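Local coordinates for protein putative ABC type-2 transporter (Thermotoga maritima MSB8, PDB 3CNI) that is a putative ABC-2 family membrane protein, probably serving in ABC-type transport across the cell membrane, represented here by a single calcium-binding domain, at residues T87-S90 / E91-T95; G96-S99 / S100-E103. All blocks are in the same frame, centred on the assembly; numbering follows the deposited sequence.

Contacts 1 and 2 follow one another without a gap along helix 89-107, which lies in the connection between the parallel neighbouring strands 76-84 and 127-135 of the mixed sheet, a beta-alpha-beta crossover. Contact 1 (87-95) opens the helix and contact 2 (96-103) continues it, with their centres about 13 Å apart; the centre of contact 2 is about 9 Å from the centre of the chain, that of contact 1 about 16 Å. Two side-chain bonds join them, Thr97 OG1 to Val93 O and Ser99 OG to Thr95 O. Both also meet the second subunit, so one helix combines a capped start, a calcium ligand and part of the dimer interface within this domain of the putative transporter.

Contact 1 of 2, residues T87-S90 / E91-T95; sequences TGLS and EAVST
The carboxylate of Glu91 turns the anti lone pair of OE1 to Gly88 N, 3.1 Å away with an N-H...O angle of 150°. Ser90 CB stands over one face of this group, 4.2 Å from OE2, and Thr87 N lies off the other face, 3.8 Å from OE1. Gly88 is the N-cap of helix 89-107 and Glu91 is its third residue, so the bond is one half of a capping box; a glycine cap has no side chain to supply the other half. The bend at chi2 (75°) folds the Glu91 chain back toward the helix start. With an alanine here, Gly88 N would probably be left without its carboxylate acceptor and the helix start held less firmly. The Gly88 carbonyl starts the helical pattern, accepting from Ala92 N, with Gly88 O and Ala92 N 3.0 Å apart. One turn on, Leu89 CD1 lies 4.0 Å from Val93 CG2, a light apolar touch. Phe124 of the second subunit packs on both Glu91 and Thr95, placing this turn at the dimer interface. Glu91 O is gripped twice, by Thr95 OG1 at 2.9 Å and Thr95 N at 3.0 Å, which arrive from opposite faces of its carbonyl plane.

Contact 2 of 2, residues G96-S99 / S100-E103; sequences GTIS and SLIE. With CA (calcium ion), chain B.
Two serine torsions set adjacent hydroxyls on different courses: Ser99 keeps OG beside its own backbone N (chi1 -66°), while Ser100 swings OG round beside its carbonyl carbon (chi1 -177°). Ser100 CB meanwhile rests 3.2 Å from Thr97 O, and its OG hydrogen-bonds to Ser100 OG of the second subunit, which fixes this turn of helix 89-107 at the dimer interface. Ser99 OG binds the calcium ion at 2.6 Å and also bonds to Thr95 O, one turn earlier. Four waters, the nearest of them water 4 at 2.3 Å from the calcium, join Ser99 OG and Glu146 in the metal's shell, so helix 89-107 and helix 145-152 each give one side chain to the site.

The backbone beneath is alpha-helix, with four i to i+4 bonds running through it; the most bent is Leu101 N to Thr97 O, 3.1 Å long with an N-H...O angle of 138°. Ile98 and Ile102, one turn apart, both pack on strands 58-62 and 76-84, holding this part of the helix against the sheet. Glu103 CG lies alongside Ser99 O at 3.6 Å; its carboxylate forms a salt bridge with Lys106, and the Glu103 side chain also comes within about 4 Å of another calcium ion.

Because the hydroxyl of Ser99 is a neutral ligand and water fills most of the shell, Glu146 is the one charged protein ligand bound directly to this calcium and probably offsets part of its charge.

Contact 1 of 2, residues T87-S90 / E91-T95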
loop_
_atom_site.group_PDB
_atom_site.type_symbol
_atom_site.label_atom_id
_atom_site.label_comp_id
_atom_site.label_asym_id
_atom_site.label_seq_id
_atom_site.Cartn_x
_atom_site.Cartn_y
_atom_site.Cartn_z
ATOM N N THR A 87 20.049 4.883 -2.799
ATOM C CA THR A 87 18.840 5.377 -3.416
ATOM C C THR A 87 18.590 4.681 -4.739
ATOM O O THR A 87 18.253 5.324 -5.739
ATOM C CB THR A 87 18.889 6.901 -3.565
ATOM O OG1 THR A 87 19.753 7.294 -4.637
ATOM C CG2 THR A 87 19.377 7.531 -2.259
ATOM N N GLY A 88 18.706 3.348 -4.709
ATOM C CA GLY A 88 18.563 2.525 -5.909
ATOM C C GLY A 88 17.562 1.411 -5.901
ATOM O O GLY A 88 16.733 1.255 -5.021
ATOM N N LEU A 89 17.699 0.586 -6.907
ATOM C CA LEU A 89 16.700 -0.410 -7.189
ATOM C C LEU A 89 16.324 -1.235 -5.967
ATOM O O LEU A 89 15.159 -1.573 -5.794
ATOM C CB LEU A 89 17.137 -1.326 -8.334
ATOM C CG LEU A 89 16.096 -2.310 -8.911
ATOM C CD1 LEU A 89 14.691 -1.699 -9.102
ATOM C CD2 LEU A 89 16.584 -2.959 -10.223
ATOM N N SER A 90 17.309 -1.549 -5.132
ATOM C CA SER A 90 17.139 -2.575 -4.088
ATOM C C SER A 90 16.307 -1.967 -2.998
ATOM O O SER A 90 15.423 -2.580 -2.448
ATOM C CB SER A 90 18.481 -3.073 -3.516
ATOM O OG SER A 90 19.331 -3.569 -4.545
ATOM N N GLU A 91 16.595 -0.709 -2.762
ATOM C CA GLU A 91 15.936 0.110 -1.740
ATOM C C GLU A 91 14.474 0.385 -2.128
ATOM O O GLU A 91 13.624 0.378 -1.272
ATOM C CB GLU A 91 16.708 1.440 -1.496
ATOM C CG GLU A 91 18.067 1.305 -0.709
ATOM C CD GLU A 91 19.237 0.728 -1.533
ATOM O OE1 GLU A 91 19.462 1.124 -2.715
ATOM O OE2 GLU A 91 19.965 -0.130 -0.975
ATOM N N ALA A 92 14.242 0.617 -3.433
ATOM C CA ALA A 92 12.910 0.822 -4.038
ATOM C C ALA A 92 12.117 -0.457 -3.920
ATOM O O ALA A 92 10.932 -0.445 -3.590
ATOM C CB ALA A 92 12.972 1.307 -5.516
ATOM N N VAL A 93 12.792 -1.576 -4.092
ATOM C CA VAL A 93 12.130 -2.884 -4.000
ATOM C C VAL A 93 11.708 -3.198 -2.579
ATOM O O VAL A 93 10.587 -3.686 -2.343
ATOM C CB VAL A 93 13.001 -3.998 -4.574
ATOM C CG1 VAL A 93 12.505 -5.399 -4.134
ATOM C CG2 VAL A 93 13.045 -3.840 -6.120
ATOM N N SER A 94 12.577 -2.880 -1.622
ATOM C CA SER A 94 12.207 -3.001 -0.179
ATOM C C SER A 94 11.078 -2.109 0.223
ATOM O O SER A 94 10.178 -2.500 0.982
ATOM C CB SER A 94 13.373 -2.660 0.761
ATOM O OG SER A 94 14.420 -3.615 0.668
ATOM N N THR A 95 11.156 -0.865 -0.208
ATOM C CA THR A 95 10.097 0.092 0.104
ATOM C C THR A 95 8.732 -0.351 -0.361
ATOM O O THR A 95 7.795 -0.413 0.409
ATOM C CB THR A 95 10.393 1.453 -0.505
ATOM O OG1 THR A 95 11.593 1.951 0.087
ATOM C CG2 THR A 95 9.352 2.430 -0.113
#

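Contact 2 of 2, residues G96-S99 / S100-E103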
loop_
_atom_site.group_PDB
_atom_site.type_symbol
_atom_site.label_atom_id
_atom_site.label_comp_id
_atom_site.label_asym_id
_atom_site.label_seq_id
_atom_site.Cartn_x
_atom_site.Cartn_y
_atom_site.Cartn_z
ATOM N N GLY A 96 8.627 -0.655 -1.643
ATOM C CA GLY A 96 7.397 -1.165 -2.236
ATOM C C GLY A 96 6.938 -2.475 -1.637
ATOM O O GLY A 96 5.763 -2.686 -1.398
ATOM N N THR A 97 7.866 -3.381 -1.412
ATOM C CA THR A 97 7.520 -4.714 -0.846
ATOM C C THR A 97 6.998 -4.642 0.556
ATOM O O THR A 97 6.036 -5.274 0.859
ATOM C CB THR A 97 8.717 -5.714 -0.880
ATOM O OG1 THR A 97 9.183 -5.794 -2.206
ATOM C CG2 THR A 97 8.294 -7.072 -0.535
ATOM N N ILE A 98 7.640 -3.871 1.409
ATOM C CA ILE A 98 7.214 -3.725 2.831
ATOM C C ILE A 98 5.880 -2.965 2.904
ATOM O O ILE A 98 4.990 -3.271 3.709
ATOM C CB ILE A 98 8.374 -3.127 3.710
ATOM C CG1 ILE A 98 9.436 -4.222 3.874
ATOM C CG2 ILE A 98 7.941 -2.612 5.038
ATOM C CD1 ILE A 98 10.847 -3.696 4.117
ATOM N N SER A 99 5.700 -2.024 2.002
ATOM C CA SER A 99 4.446 -1.289 1.977
ATOM C C SER A 99 3.288 -2.216 1.670
ATOM O O SER A 99 2.221 -2.125 2.203
ATOM C CB SER A 99 4.444 -0.233 0.890
ATOM O OG SER A 99 5.373 0.720 1.204
ATOM N N SER A 100 3.526 -3.031 0.688
ATOM C CA SER A 100 2.631 -4.099 0.282
ATOM C C SER A 100 2.306 -5.018 1.451
ATOM O O SER A 100 1.177 -5.475 1.644
ATOM C CB SER A 100 3.322 -4.865 -0.817
ATOM O OG SER A 100 2.495 -5.843 -1.292
ATOM N N LEU A 101 3.310 -5.264 2.274
ATOM C CA LEU A 101 3.119 -6.142 3.454
ATOM C C LEU A 101 2.259 -5.476 4.530
ATOM O O LEU A 101 1.482 -6.129 5.181
ATOM C CB LEU A 101 4.473 -6.615 4.044
ATOM C CG LEU A 101 5.372 -7.395 3.069
ATOM C CD1 LEU A 101 6.696 -7.758 3.731
ATOM C CD2 LEU A 101 4.676 -8.623 2.518
ATOM N N ILE A 102 2.388 -4.171 4.708
ATOM C CA ILE A 102 1.577 -3.449 5.667
ATOM C C ILE A 102 0.083 -3.498 5.225
ATOM O O ILE A 102 -0.849 -3.589 6.047
ATOM C CB ILE A 102 2.059 -1.966 5.816
ATOM C CG1 ILE A 102 3.469 -1.906 6.430
ATOM C CG2 ILE A 102 1.083 -1.171 6.631
ATOM C CD1 ILE A 102 3.738 -3.043 7.342
ATOM N N GLU A 103 -0.142 -3.422 3.919
ATOM C CA GLU A 103 -1.542 -3.489 3.384
ATOM C C GLU A 103 -2.071 -4.823 3.748
ATOM O O GLU A 103 -3.196 -4.994 4.225
ATOM C CB GLU A 103 -1.595 -3.300 1.870
ATOM C CG GLU A 103 -1.293 -1.913 1.428
ATOM C CD GLU A 103 -2.312 -0.904 1.923
ATOM O OE1 GLU A 103 -3.408 -1.309 2.386
ATOM O OE2 GLU A 103 -2.019 0.299 1.861
HETATM CA CA CA B . 5.099 3.221 0.743
HETATM O O HOH W 1 3.534 2.572 2.383
HETATM O O HOH W 2 6.960 3.937 2.270
HETATM O O HOH W 3 3.232 3.609 -0.678
HETATM O O HOH W 4 5.509 2.040 -1.224
#